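Local atomic coordinates of ancylostoma secreted protein 1 (Necator americanus, PDB entry 3NT8), a protein that is a secreted hookworm protein built of two CAP domains and probably associated with the transition of infective larvae to parasitism. Residues F25-N29 / W74-Q80; E56-S60 / A130-V135; S150-Y154 / Y177-Y182; K310-F316 / F376-T381. All blocks are in the same frame, centred on the assembly; numbering follows the deposited sequence.

Contact 1: F25-N29 / W74-Q80; sequences FGCSN and WDCAMEQ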
loop_
_atom_site.group_PDB
_atom_site.type_symbol
_atom_site.label_atom_id
_atom_site.label_comp_id
_atom_site.label_asym_id
_atom_site.label_seq_id
_atom_site.Cartn_x
_atom_site.Cartn_y
_atom_site.Cartn_z
ATOM N N PHE A 25 10.412 -22.363 -14.554
ATOM C CA PHE A 25 11.080 -21.036 -14.477
ATOM C C PHE A 25 11.219 -20.320 -15.811
ATOM O O PHE A 25 10.620 -19.263 -16.011
ATOM C CB PHE A 25 12.374 -21.082 -13.657
ATOM C CG PHE A 25 12.143 -21.512 -12.222
ATOM C CD1 PHE A 25 11.464 -20.673 -11.325
ATOM C CD2 PHE A 25 12.563 -22.759 -11.776
ATOM C CE1 PHE A 25 11.232 -21.065 -10.030
ATOM C CE2 PHE A 25 12.295 -23.166 -10.467
ATOM C CZ PHE A 25 11.624 -22.344 -9.608
ATOM N N GLY A 26 11.967 -20.913 -16.736
ATOM C CA GLY A 26 12.108 -20.361 -18.079
ATOM C C GLY A 26 12.943 -19.103 -18.086
ATOM O O GLY A 26 12.803 -18.283 -18.989
ATOM N N CYS A 27 13.830 -18.945 -17.100
ATOM C CA CYS A 27 14.702 -17.766 -17.066
ATOM C C CYS A 27 16.007 -18.018 -17.801
ATOM O O CYS A 27 16.583 -19.103 -17.731
ATOM C CB CYS A 27 14.961 -17.253 -15.641
ATOM S SG CYS A 27 13.455 -17.040 -14.560
ATOM N N SER A 28 16.470 -16.997 -18.500
ATOM C CA SER A 28 17.693 -17.117 -19.274
ATOM C C SER A 28 18.922 -16.913 -18.401
ATOM O O SER A 28 19.998 -17.321 -18.756
ATOM C CB SER A 28 17.716 -16.167 -20.483
ATOM O OG SER A 28 17.436 -14.784 -20.178
ATOM N N ASN A 29 18.753 -16.334 -17.223
ATOM C CA ASN A 29 19.942 -15.932 -16.470
ATOM C C ASN A 29 20.738 -17.181 -16.079
ATOM O O ASN A 29 20.167 -18.120 -15.508
ATOM C CB ASN A 29 19.565 -15.025 -15.279
ATOM C CG ASN A 29 20.727 -14.734 -14.368
ATOM O OD1 ASN A 29 21.817 -14.401 -14.805
ATOM N ND2 ASN A 29 20.489 -14.858 -13.056
ATOM N N TRP A 74 7.723 -16.680 -9.168
ATOM C CA TRP A 74 9.002 -16.147 -9.700
ATOM C C TRP A 74 8.887 -15.182 -10.895
ATOM O O TRP A 74 8.075 -15.383 -11.791
ATOM C CB TRP A 74 9.928 -17.326 -10.049
ATOM C CG TRP A 74 11.346 -16.939 -10.232
ATOM C CD1 TRP A 74 11.972 -16.626 -11.426
ATOM C CD2 TRP A 74 12.338 -16.837 -9.215
ATOM N NE1 TRP A 74 13.275 -16.329 -11.192
ATOM C CE2 TRP A 74 13.540 -16.476 -9.851
ATOM C CE3 TRP A 74 12.327 -17.033 -7.809
ATOM C CZ2 TRP A 74 14.727 -16.271 -9.150
ATOM C CZ3 TRP A 74 13.508 -16.826 -7.095
ATOM C CH2 TRP A 74 14.699 -16.464 -7.777
ATOM N N ASP A 75 9.726 -14.149 -10.956
ATOM C CA ASP A 75 9.653 -13.285 -12.116
ATOM C C ASP A 75 11.016 -13.154 -12.800
ATOM O O ASP A 75 11.971 -12.699 -12.171
ATOM C CB ASP A 75 9.028 -11.935 -11.731
ATOM C CG ASP A 75 8.823 -11.021 -12.929
ATOM O OD1 ASP A 75 7.688 -10.914 -13.409
ATOM O OD2 ASP A 75 9.800 -10.401 -13.389
ATOM N N CYS A 76 11.133 -13.546 -14.074
ATOM C CA CYS A 76 12.472 -13.621 -14.691
ATOM C C CYS A 76 13.103 -12.247 -14.886
ATOM O O CYS A 76 14.323 -12.094 -14.741
ATOM C CB CYS A 76 12.506 -14.421 -15.975
ATOM S SG CYS A 76 12.017 -16.159 -15.757
ATOM N N ALA A 77 12.253 -11.275 -15.204
ATOM C CA ALA A 77 12.616 -9.934 -15.505
ATOM C C ALA A 77 13.086 -9.292 -14.236
ATOM O O ALA A 77 14.071 -8.525 -14.240
ATOM C CB ALA A 77 11.402 -9.186 -16.072
ATOM N N MET A 78 12.396 -9.580 -13.123
ATOM C CA MET A 78 12.832 -9.063 -11.811
ATOM C C MET A 78 14.176 -9.644 -11.436
ATOM O O MET A 78 15.065 -8.883 -11.075
ATOM C CB MET A 78 11.801 -9.291 -10.697
ATOM C CG MET A 78 10.744 -8.208 -10.719
ATOM S SD MET A 78 9.353 -8.729 -9.780
ATOM C CE MET A 78 10.108 -8.699 -8.161
ATOM N N GLU A 79 14.322 -10.961 -11.579
ATOM C CA GLU A 79 15.593 -11.654 -11.355
ATOM C C GLU A 79 16.731 -11.080 -12.184
ATOM O O GLU A 79 17.847 -10.849 -11.665
ATOM C CB GLU A 79 15.471 -13.149 -11.645
ATOM C CG GLU A 79 16.819 -13.941 -11.415
ATOM C CD GLU A 79 16.798 -15.265 -12.060
ATOM O OE1 GLU A 79 15.712 -15.813 -12.323
ATOM O OE2 GLU A 79 17.873 -15.801 -12.371
ATOM N N GLN A 80 16.468 -10.814 -13.459
ATOM C CA GLN A 80 17.558 -10.422 -14.386
ATOM C C GLN A 80 18.032 -9.044 -14.048
ATOM O O GLN A 80 19.227 -8.758 -14.087
ATOM C CB GLN A 80 17.075 -10.464 -15.852
ATOM C CG GLN A 80 18.181 -10.021 -16.891
ATOM C CD GLN A 80 19.318 -11.042 -17.009
ATOM O OE1 GLN A 80 19.093 -12.212 -17.312
ATOM N NE2 GLN A 80 20.549 -10.587 -16.744
HETATM O O HOH W 1 22.886 -12.422 -16.488
#

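Contact 2: E56-S60 / A130-V135; sequences EDSNS and AKKNGV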
loop_
_atom_site.group_PDB
_atom_site.type_symbol
_atom_site.label_atom_id
_atom_site.label_comp_id
_atom_site.label_asym_id
_atom_site.label_seq_id
_atom_site.Cartn_x
_atom_site.Cartn_y
_atom_site.Cartn_z
ATOM N N GLU A 56 3.626 -19.770 12.928
ATOM C CA GLU A 56 4.961 -19.226 12.970
ATOM C C GLU A 56 5.224 -18.554 14.318
ATOM O O GLU A 56 4.423 -17.710 14.821
ATOM C CB GLU A 56 5.120 -18.235 11.811
ATOM C CG GLU A 56 6.501 -17.679 11.569
ATOM C CD GLU A 56 7.510 -18.732 11.137
ATOM O OE1 GLU A 56 7.192 -19.607 10.338
ATOM O OE2 GLU A 56 8.637 -18.660 11.616
ATOM N N ASP A 57 6.383 -18.902 14.862
ATOM C CA ASP A 57 6.840 -18.369 16.100
ATOM C C ASP A 57 7.070 -16.885 16.059
ATOM O O ASP A 57 7.562 -16.320 15.051
ATOM C CB ASP A 57 8.112 -19.091 16.573
ATOM C CG ASP A 57 7.811 -20.454 17.113
ATOM O OD1 ASP A 57 6.601 -20.878 17.148
ATOM O OD2 ASP A 57 8.778 -21.117 17.476
ATOM N N SER A 58 6.754 -16.272 17.186
ATOM C CA SER A 58 7.121 -14.897 17.481
ATOM C C SER A 58 8.146 -14.824 18.639
ATOM O O SER A 58 8.694 -15.822 19.029
ATOM C CB SER A 58 5.863 -14.093 17.767
ATOM O OG SER A 58 6.093 -12.702 17.716
ATOM N N ASN A 59 8.457 -13.647 19.162
ATOM C CA ASN A 59 9.369 -13.589 20.305
ATOM C C ASN A 59 8.705 -14.150 21.557
ATOM O O ASN A 59 9.406 -14.573 22.474
ATOM C CB ASN A 59 9.787 -12.163 20.587
ATOM C CG ASN A 59 8.580 -11.240 20.785
ATOM O OD1 ASN A 59 7.448 -11.543 20.375
ATOM N ND2 ASN A 59 8.826 -10.105 21.395
ATOM N N SER A 60 7.377 -14.144 21.598
ATOM C CA SER A 60 6.686 -14.588 22.788
ATOM C C SER A 60 5.654 -15.639 22.499
ATOM O O SER A 60 5.544 -16.575 23.249
ATOM C CB SER A 60 6.048 -13.445 23.586
ATOM O OG SER A 60 5.592 -13.912 24.854
ATOM N N ALA A 130 11.308 -11.222 13.081
ATOM C CA ALA A 130 10.085 -11.292 13.824
ATOM C C ALA A 130 10.243 -12.064 15.107
ATOM O O ALA A 130 9.629 -11.710 16.114
ATOM C CB ALA A 130 9.058 -11.919 12.986
ATOM N N LYS A 131 11.022 -13.138 15.068
ATOM C CA LYS A 131 11.255 -13.951 16.225
ATOM C C LYS A 131 12.127 -13.245 17.232
ATOM O O LYS A 131 11.974 -13.444 18.431
ATOM C CB LYS A 131 11.928 -15.272 15.796
ATOM C CG LYS A 131 12.368 -16.158 16.959
ATOM C CD LYS A 131 11.318 -17.123 17.388
ATOM C CE LYS A 131 11.899 -18.201 18.293
ATOM N NZ LYS A 131 12.218 -19.442 17.536
ATOM N N LYS A 132 13.071 -12.447 16.755
ATOM C CA LYS A 132 14.002 -11.781 17.654
ATOM C C LYS A 132 13.454 -10.523 18.315
ATOM O O LYS A 132 13.718 -10.294 19.476
ATOM C CB LYS A 132 15.336 -11.520 16.956
ATOM C CG LYS A 132 16.186 -12.811 16.815
ATOM C CD LYS A 132 17.651 -12.442 16.488
ATOM C CE LYS A 132 18.566 -13.670 16.311
ATOM N NZ LYS A 132 18.215 -14.499 15.110
ATOM N N ASN A 133 12.676 -9.736 17.571
ATOM C CA ASN A 133 12.120 -8.432 18.023
ATOM C C ASN A 133 10.630 -8.401 18.375
ATOM O O ASN A 133 10.190 -7.666 19.247
ATOM C CB ASN A 133 12.367 -7.386 16.938
ATOM C CG ASN A 133 13.830 -7.178 16.677
ATOM O OD1 ASN A 133 14.557 -6.676 17.550
ATOM N ND2 ASN A 133 14.298 -7.571 15.461
ATOM N N GLY A 134 9.854 -9.179 17.639
ATOM C CA GLY A 134 8.441 -9.337 17.902
ATOM C C GLY A 134 7.749 -8.459 16.894
ATOM O O GLY A 134 8.397 -7.654 16.246
ATOM N N VAL A 135 6.441 -8.642 16.773
ATOM C CA VAL A 135 5.588 -7.884 15.864
ATOM C C VAL A 135 4.406 -7.379 16.724
ATOM O O VAL A 135 3.827 -8.146 17.525
ATOM C CB VAL A 135 5.055 -8.788 14.716
ATOM C CG1 VAL A 135 3.995 -8.107 13.913
ATOM C CG2 VAL A 135 6.182 -9.251 13.753
HETATM O O HOH W 2 4.144 -11.332 18.230
HETATM O O HOH W 3 5.592 -9.697 19.982
HETATM O O HOH W 4 11.783 -9.592 21.576
#

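Contact 3: S150-Y154 / Y177-Y182; sequences SNMVY and YNGVGY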
loop_
_atom_site.group_PDB
_atom_site.type_symbol
_atom_site.label_atom_id
_atom_site.label_comp_id
_atom_site.label_asym_id
_atom_site.label_seq_id
_atom_site.Cartn_x
_atom_site.Cartn_y
_atom_site.Cartn_z
ATOM N N SER A 150 9.565 -7.827 6.821
ATOM C CA SER A 150 8.412 -7.168 6.194
ATOM C C SER A 150 8.273 -7.388 4.693
ATOM O O SER A 150 7.163 -7.685 4.229
ATOM C CB SER A 150 8.352 -5.674 6.555
ATOM O OG SER A 150 9.265 -4.867 5.823
ATOM N N ASN A 151 9.391 -7.324 3.950
ATOM C CA ASN A 151 9.424 -7.672 2.531
ATOM C C ASN A 151 9.127 -9.124 2.262
ATOM O O ASN A 151 8.456 -9.429 1.298
ATOM C CB ASN A 151 10.750 -7.278 1.800
ATOM C CG ASN A 151 11.058 -5.796 1.934
ATOM O OD1 ASN A 151 10.166 -4.991 1.781
ATOM N ND2 ASN A 151 12.306 -5.449 2.301
ATOM N N MET A 152 9.582 -10.005 3.133
ATOM C CA MET A 152 9.357 -11.448 2.926
ATOM C C MET A 152 7.894 -11.836 3.141
ATOM O O MET A 152 7.384 -12.702 2.434
ATOM C CB MET A 152 10.267 -12.281 3.827
ATOM C CG MET A 152 11.731 -12.071 3.577
ATOM S SD MET A 152 12.842 -13.305 4.362
ATOM C CE MET A 152 12.234 -14.855 3.640
ATOM N N VAL A 153 7.235 -11.183 4.097
ATOM C CA VAL A 153 5.955 -11.625 4.636
ATOM C C VAL A 153 4.796 -10.834 4.062
ATOM O O VAL A 153 3.621 -11.267 4.203
ATOM C CB VAL A 153 5.954 -11.607 6.228
ATOM C CG1 VAL A 153 5.612 -10.265 6.747
ATOM C CG2 VAL A 153 4.968 -12.564 6.802
ATOM N N TYR A 154 5.079 -9.693 3.411
ATOM C CA TYR A 154 4.022 -8.769 3.058
ATOM C C TYR A 154 2.925 -9.377 2.216
ATOM O O TYR A 154 3.152 -9.789 1.099
ATOM C CB TYR A 154 4.597 -7.505 2.375
ATOM C CG TYR A 154 3.581 -6.390 2.223
ATOM C CD1 TYR A 154 2.988 -5.809 3.351
ATOM C CD2 TYR A 154 3.206 -5.931 0.962
ATOM C CE1 TYR A 154 2.019 -4.767 3.215
ATOM C CE2 TYR A 154 2.302 -4.920 0.826
ATOM C CZ TYR A 154 1.693 -4.354 1.946
ATOM O OH TYR A 154 0.790 -3.345 1.737
ATOM N N TYR A 177 11.115 -7.435 -4.510
ATOM C CA TYR A 177 9.704 -7.819 -4.283
ATOM C C TYR A 177 8.831 -6.742 -4.848
ATOM O O TYR A 177 9.135 -5.584 -4.664
ATOM C CB TYR A 177 9.402 -7.916 -2.770
ATOM C CG TYR A 177 10.316 -8.825 -2.020
ATOM C CD1 TYR A 177 9.903 -10.118 -1.643
ATOM C CD2 TYR A 177 11.550 -8.391 -1.601
ATOM C CE1 TYR A 177 10.737 -10.920 -0.910
ATOM C CE2 TYR A 177 12.372 -9.208 -0.860
ATOM C CZ TYR A 177 11.958 -10.464 -0.509
ATOM O OH TYR A 177 12.770 -11.309 0.165
ATOM N N ASN A 178 7.744 -7.104 -5.518
ATOM C CA ASN A 178 6.860 -6.132 -6.100
ATOM C C ASN A 178 5.860 -5.504 -5.088
ATOM O O ASN A 178 4.811 -4.970 -5.498
ATOM C CB ASN A 178 6.083 -6.731 -7.281
ATOM C CG ASN A 178 5.035 -7.791 -6.841
ATOM O OD1 ASN A 178 5.145 -8.382 -5.759
ATOM N ND2 ASN A 178 4.031 -8.042 -7.700
ATOM N N GLY A 179 6.166 -5.593 -3.794
ATOM C CA GLY A 179 5.347 -4.929 -2.788
ATOM C C GLY A 179 6.278 -4.355 -1.738
ATOM O O GLY A 179 7.394 -4.887 -1.510
ATOM N N VAL A 180 5.795 -3.306 -1.077
ATOM C CA VAL A 180 6.536 -2.618 -0.043
ATOM C C VAL A 180 5.970 -2.929 1.380
ATOM O O VAL A 180 4.813 -2.596 1.694
ATOM C CB VAL A 180 6.553 -1.080 -0.371
ATOM C CG1 VAL A 180 7.324 -0.305 0.688
ATOM C CG2 VAL A 180 7.173 -0.873 -1.787
ATOM N N GLY A 181 6.778 -3.546 2.246
ATOM C CA GLY A 181 6.309 -3.921 3.594
ATOM C C GLY A 181 6.849 -3.073 4.732
ATOM O O GLY A 181 6.436 -3.233 5.893
ATOM N N TYR A 182 7.765 -2.162 4.405
ATOM C CA TYR A 182 8.353 -1.277 5.383
ATOM C C TYR A 182 7.677 0.130 5.530
ATOM O O TYR A 182 8.330 1.117 5.922
ATOM C CB TYR A 182 9.846 -1.175 5.123
ATOM C CG TYR A 182 10.192 -0.875 3.684
ATOM C CD1 TYR A 182 10.146 0.441 3.227
ATOM C CD2 TYR A 182 10.577 -1.884 2.785
ATOM C CE1 TYR A 182 10.447 0.752 1.925
ATOM C CE2 TYR A 182 10.911 -1.579 1.449
ATOM C CZ TYR A 182 10.842 -0.239 1.040
ATOM O OH TYR A 182 11.113 0.179 -0.256
HETATM O O HOH W 5 7.093 -7.466 0.059
#

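Contact 4: K310-F316 / F376-T381; sequences KTSVLKF and FCNDFT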
loop_
_atom_site.group_PDB
_atom_site.type_symbol
_atom_site.label_atom_id
_atom_site.label_comp_id
_atom_site.label_asym_id
_atom_site.label_seq_id
_atom_site.Cartn_x
_atom_site.Cartn_y
_atom_site.Cartn_z
ATOM N N LYS A 310 4.098 10.996 -2.247
ATOM C CA LYS A 310 5.176 10.404 -3.033
ATOM C C LYS A 310 5.731 9.158 -2.372
ATOM O O LYS A 310 5.608 8.964 -1.159
ATOM C CB LYS A 310 6.296 11.414 -3.334
ATOM C CG LYS A 310 7.159 11.736 -2.120
ATOM C CD LYS A 310 8.414 12.513 -2.526
ATOM C CE LYS A 310 9.340 12.684 -1.321
ATOM N NZ LYS A 310 8.584 12.973 -0.063
ATOM N N THR A 311 6.372 8.319 -3.175
ATOM C CA THR A 311 7.154 7.223 -2.613
ATOM C C THR A 311 8.445 7.071 -3.401
ATOM O O THR A 311 8.415 7.135 -4.626
ATOM C CB THR A 311 6.363 5.879 -2.630
ATOM O OG1 THR A 311 7.206 4.792 -2.189
ATOM C CG2 THR A 311 5.895 5.579 -3.990
ATOM N N SER A 312 9.529 6.812 -2.663
ATOM C CA SER A 312 10.866 6.605 -3.183
ATOM C C SER A 312 10.905 5.555 -4.266
ATOM O O SER A 312 11.702 5.676 -5.186
ATOM C CB SER A 312 11.807 6.197 -2.057
ATOM O OG SER A 312 11.732 7.105 -0.947
ATOM N N VAL A 313 10.034 4.546 -4.186
ATOM C CA VAL A 313 9.907 3.486 -5.245
ATOM C C VAL A 313 9.525 4.035 -6.612
ATOM O O VAL A 313 8.461 4.630 -6.736
ATOM C CB VAL A 313 8.857 2.374 -4.904
ATOM C CG1 VAL A 313 8.867 1.295 -5.931
ATOM C CG2 VAL A 313 9.096 1.798 -3.526
ATOM N N LEU A 314 10.336 3.786 -7.633
ATOM C CA LEU A 314 10.098 4.369 -8.945
ATOM C C LEU A 314 9.185 3.521 -9.746
ATOM O O LEU A 314 9.195 2.321 -9.610
ATOM C CB LEU A 314 11.386 4.610 -9.726
ATOM C CG LEU A 314 12.236 5.804 -9.317
ATOM C CD1 LEU A 314 13.113 5.468 -8.141
ATOM C CD2 LEU A 314 13.095 6.178 -10.529
ATOM N N LYS A 315 8.355 4.158 -10.554
ATOM C CA LYS A 315 7.398 3.451 -11.415
ATOM C C LYS A 315 6.493 2.471 -10.637
ATOM O O LYS A 315 6.095 1.388 -11.135
ATOM C CB LYS A 315 8.109 2.798 -12.628
ATOM C CG LYS A 315 8.797 3.813 -13.579
ATOM C CD LYS A 315 9.026 3.202 -14.946
ATOM C CE LYS A 315 9.652 4.195 -15.946
ATOM N NZ LYS A 315 10.303 3.484 -17.128
ATOM N N PHE A 316 6.103 2.896 -9.427
ATOM C CA PHE A 316 5.323 2.033 -8.519
ATOM C C PHE A 316 3.957 1.745 -9.083
ATOM O O PHE A 316 3.289 2.637 -9.595
ATOM C CB PHE A 316 5.243 2.633 -7.113
ATOM C CG PHE A 316 4.738 1.693 -6.084
ATOM C CD1 PHE A 316 5.361 0.475 -5.852
ATOM C CD2 PHE A 316 3.645 2.046 -5.288
ATOM C CE1 PHE A 316 4.879 -0.379 -4.839
ATOM C CE2 PHE A 316 3.154 1.192 -4.294
ATOM C CZ PHE A 316 3.778 -0.021 -4.063
ATOM N N PHE A 376 4.699 8.977 -12.987
ATOM C CA PHE A 376 6.050 8.431 -12.731
ATOM C C PHE A 376 7.071 9.530 -12.964
ATOM O O PHE A 376 7.333 9.922 -14.102
ATOM C CB PHE A 376 6.366 7.217 -13.581
ATOM C CG PHE A 376 5.431 6.020 -13.366
ATOM C CD1 PHE A 376 4.887 5.737 -12.119
ATOM C CD2 PHE A 376 5.168 5.150 -14.402
ATOM C CE1 PHE A 376 4.053 4.630 -11.931
ATOM C CE2 PHE A 376 4.332 4.042 -14.223
ATOM C CZ PHE A 376 3.770 3.798 -12.951
ATOM N N CYS A 377 7.627 10.057 -11.881
ATOM C CA CYS A 377 8.624 11.084 -11.988
ATOM C C CYS A 377 9.986 10.392 -11.856
ATOM O O CYS A 377 10.061 9.237 -11.410
ATOM C CB CYS A 377 8.384 12.152 -10.930
ATOM S SG CYS A 377 6.813 13.113 -11.165
ATOM N N ASN A 378 11.059 11.066 -12.266
ATOM C CA ASN A 378 12.367 10.400 -12.288
ATOM C C ASN A 378 12.992 10.198 -10.886
ATOM O O ASN A 378 14.046 9.546 -10.703
ATOM C CB ASN A 378 13.324 11.082 -13.288
ATOM C CG ASN A 378 13.422 12.603 -13.104
ATOM O OD1 ASN A 378 13.412 13.135 -11.980
ATOM N ND2 ASN A 378 13.556 13.305 -14.223
ATOM N N ASP A 379 12.288 10.703 -9.898
ATOM C CA ASP A 379 12.799 10.828 -8.559
ATOM C C ASP A 379 11.875 10.124 -7.507
ATOM O O ASP A 379 12.271 9.889 -6.338
ATOM C CB ASP A 379 12.906 12.327 -8.281
ATOM C CG ASP A 379 13.796 12.638 -7.123
ATOM O OD1 ASP A 379 14.940 13.076 -7.412
ATOM O OD2 ASP A 379 13.348 12.443 -5.951
ATOM N N PHE A 380 10.651 9.802 -7.922
ATOM C CA PHE A 380 9.637 9.265 -7.017
ATOM C C PHE A 380 8.420 9.030 -7.846
ATOM O O PHE A 380 8.313 9.605 -8.937
ATOM C CB PHE A 380 9.308 10.194 -5.848
ATOM C CG PHE A 380 9.125 11.655 -6.225
ATOM C CD1 PHE A 380 7.924 12.122 -6.737
ATOM C CD2 PHE A 380 10.142 12.579 -5.985
ATOM C CE1 PHE A 380 7.755 13.489 -7.070
ATOM C CE2 PHE A 380 9.994 13.967 -6.321
ATOM C CZ PHE A 380 8.795 14.409 -6.872
ATOM N N THR A 381 7.542 8.136 -7.375
ATOM C CA THR A 381 6.186 8.012 -7.944
ATOM C C THR A 381 5.310 9.057 -7.208
ATOM O O THR A 381 5.244 9.063 -6.008
ATOM C CB THR A 381 5.640 6.604 -7.773
ATOM O OG1 THR A 381 6.600 5.653 -8.268
ATOM C CG2 THR A 381 4.336 6.420 -8.490
HETATM O O HOH W 6 14.083 8.089 -5.199
HETATM O O HOH W 7 9.039 6.967 -11.388
#

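Contact 1: F25-N29 / W74-Q80
The edge of the F25 ring meets one face of the W74 indole in a T-shaped pair. The planes stand at 78°, and the centroids of the F25 ring and the five-membered ring of W74 are 5.3 Å apart. CD1 of F25 leads, 3.9 Å from CG of W74. C27 approaches the same indole differently. Its SG lies at the edge, near the ring plane, 3.4 Å from NE1 of W74. This sulfur is also covalently joined to SG of C76, at 2.1 Å. The indole N-H turns to E79, and NE1 of W74 donates to OE1 of E79 at 2.7 Å. The oxygen lies close to the ring plane. E79 reaches it with an extended chain whose CG is anti to the backbone N (chi1 -180°). Its second oxygen, OE2, accepts a nearly straight bond from ND2 of N29 at 2.9 Å. OE2 lies in the plane of the N29 amide, but the amide and carboxylate planes are strongly twisted, 67° apart. R37 of helix 34-52 makes a salt bridge to the same OE2, and Q83 takes a further bond from ND2 of N29. Both oxygens of the buried carboxylate are therefore gripped, which should fix its rotation. The nearby arginine would probably favour its charged form. Farther along, one water joins OD1 of N29 to NE2 of Q80. The C27-C76 disulfide ties the N-terminal segment to the first turn of helix 76-85, in the alpha-beta-alpha sandwich of the first CAP domain.

Contact 2: E56-S60 / A130-V135
N59 lies against the C-terminal end of helix 129-133, and its side chain can be followed atom by atom. It starts from a CA that already touches the helix, with a CA-H...O contact to O of K131 at 3.2 Å. CB stays beside the same carbonyl, 3.3 Å from O of K131. The torsion places CG between the backbone N and the carbonyl carbon (chi1 55°), and this lays the amide across G134. CG is 3.5 Å from CA of G134; OD1 is equally near and ND2 almost so. Glycine has no side chain to hold the amide off. At the tip the two ends part. OD1 accepts a bond from a water at 2.6 Å, and this water also makes a weak bond to O of V135. ND2 of N59 comes 3.5 Å from O of N133. It donates to another water, which in turn donates to O of K132.

K131 closes the other flank. Its bent chain brings CD to 3.4 Å from O of S58 and alongside CB of D57. The two side chains run in the same direction. NZ of K131 and OD2 of D57 form a long salt bridge of 3.8 Å. The stronger partner of D57 is K62, which makes a salt bridge to OD1. No direct hydrogen bond crosses between the two segments. The loop is held to the helix end by one CA-H...O contact, close packing against carbonyls, bridging waters and a long salt bridge. Such chemistry suits a surface contact: the carbonyls of K132 and V135 are served by solvent rather than by loop donors.

Contact 3: S150-Y154 / Y177-Y182
N151 lies over one face of the Y177 ring, where helix 147-153 packs on the chain leaving strand 170-177 of the first CAP domain's sheet. CB of N151 makes a CH-pi contact, 3.9 Å from the Y177 ring centroid. The backbone O of N151 sits over the same ring near its rim, 3.3 Å from CD1 of Y177. A second ring receives the other segment. O of V180 stands above the centre of the Y154 ring, and CA of G181 adds a CH-pi contact on that face, 4.2 Å from the centroid. S150 presses CB against O of G181 at 3.2 Å; the glycine lets the helix come this close. One water bridges the backbones, donating to O of N151 and O of G179.

Outside this shell, OH of Y177 is hydrogen-bonded to H44 of helix 34-52. OG of S150 is held by O of F147. ND2 of N151 is hydrogen-bonded to OD1 of N102, which probably helps to fix the rotation of the amide. OD1 of N151 lies at the edge of the Y182 ring, near its plane, 3.3 Å from CD2 of Y182. This buried oxygen has no hydrogen-bond partner in the model.

Contact 4: K310-F316 / F376-T381
T381 grips the turn 313-316 through its hydroxyl. OG1 of T381 donates to O of V313 at 2.6 Å and lies in the plane of that carbonyl. It also accepts from N of F316 at 3.0 Å, in an almost straight bond (170°). With OG1 beside the backbone N (chi1 -51°), the hydroxyl points to the 313-316 backbone. With donor and acceptor roles both used, the hydroxyl's rotation should be fixed. The backbone of T381 works as well. T311 and T381 are a hydrogen-bonded antiparallel pair, with both N-to-O bonds, T311 N to T381 O and T381 N to T311 O, at 3.1 Å. This is where strand 381-388 lies beside edge strand 305-311 in the sheet of the second CAP domain. Residues 377-380 turn the chain from strand 369-376 into strand 381-388, and C377 is tied by a disulfide to C291.

F380 flanks the pair. CD of K310 lies over one face of its ring, 4.1 Å from the centroid, in a CH-pi contact. The lysine also makes a cation-pi contact with Y293. F376 packs on K315 and F316. CA of K315 sits over its ring face, 3.6 Å from the centroid, and the side chains of K315 and F376 cross at about a right angle. At the edge of F376, near the ring plane, O of F316 lies 3.2 Å from CE1. K318 adds a cation-pi contact to the F376 ring.

How the contacts relate
Contact 3 is the buried one of the four. Contacts 1 and 2 lie at the surface, and contact 4 is partly buried. Contacts 1 to 3 all belong to the first half of the chain, and contact 4 to the second CAP domain. Contacts 1 and 3 meet through M78, whose CE packs on Y177 and N178. Contacts 3 and 4 also touch: V180 packs on V313 and F316, so the two halves meet there. Contact 2 touches none of the others, though its helix 129-133 precedes helix 147-153 of contact 3. Chemistry follows place. Contact 1 uses a disulfide and a carboxylate, contact 2 water, contact 3 ring faces, and contact 4 strand pairing with a buried hydroxyl.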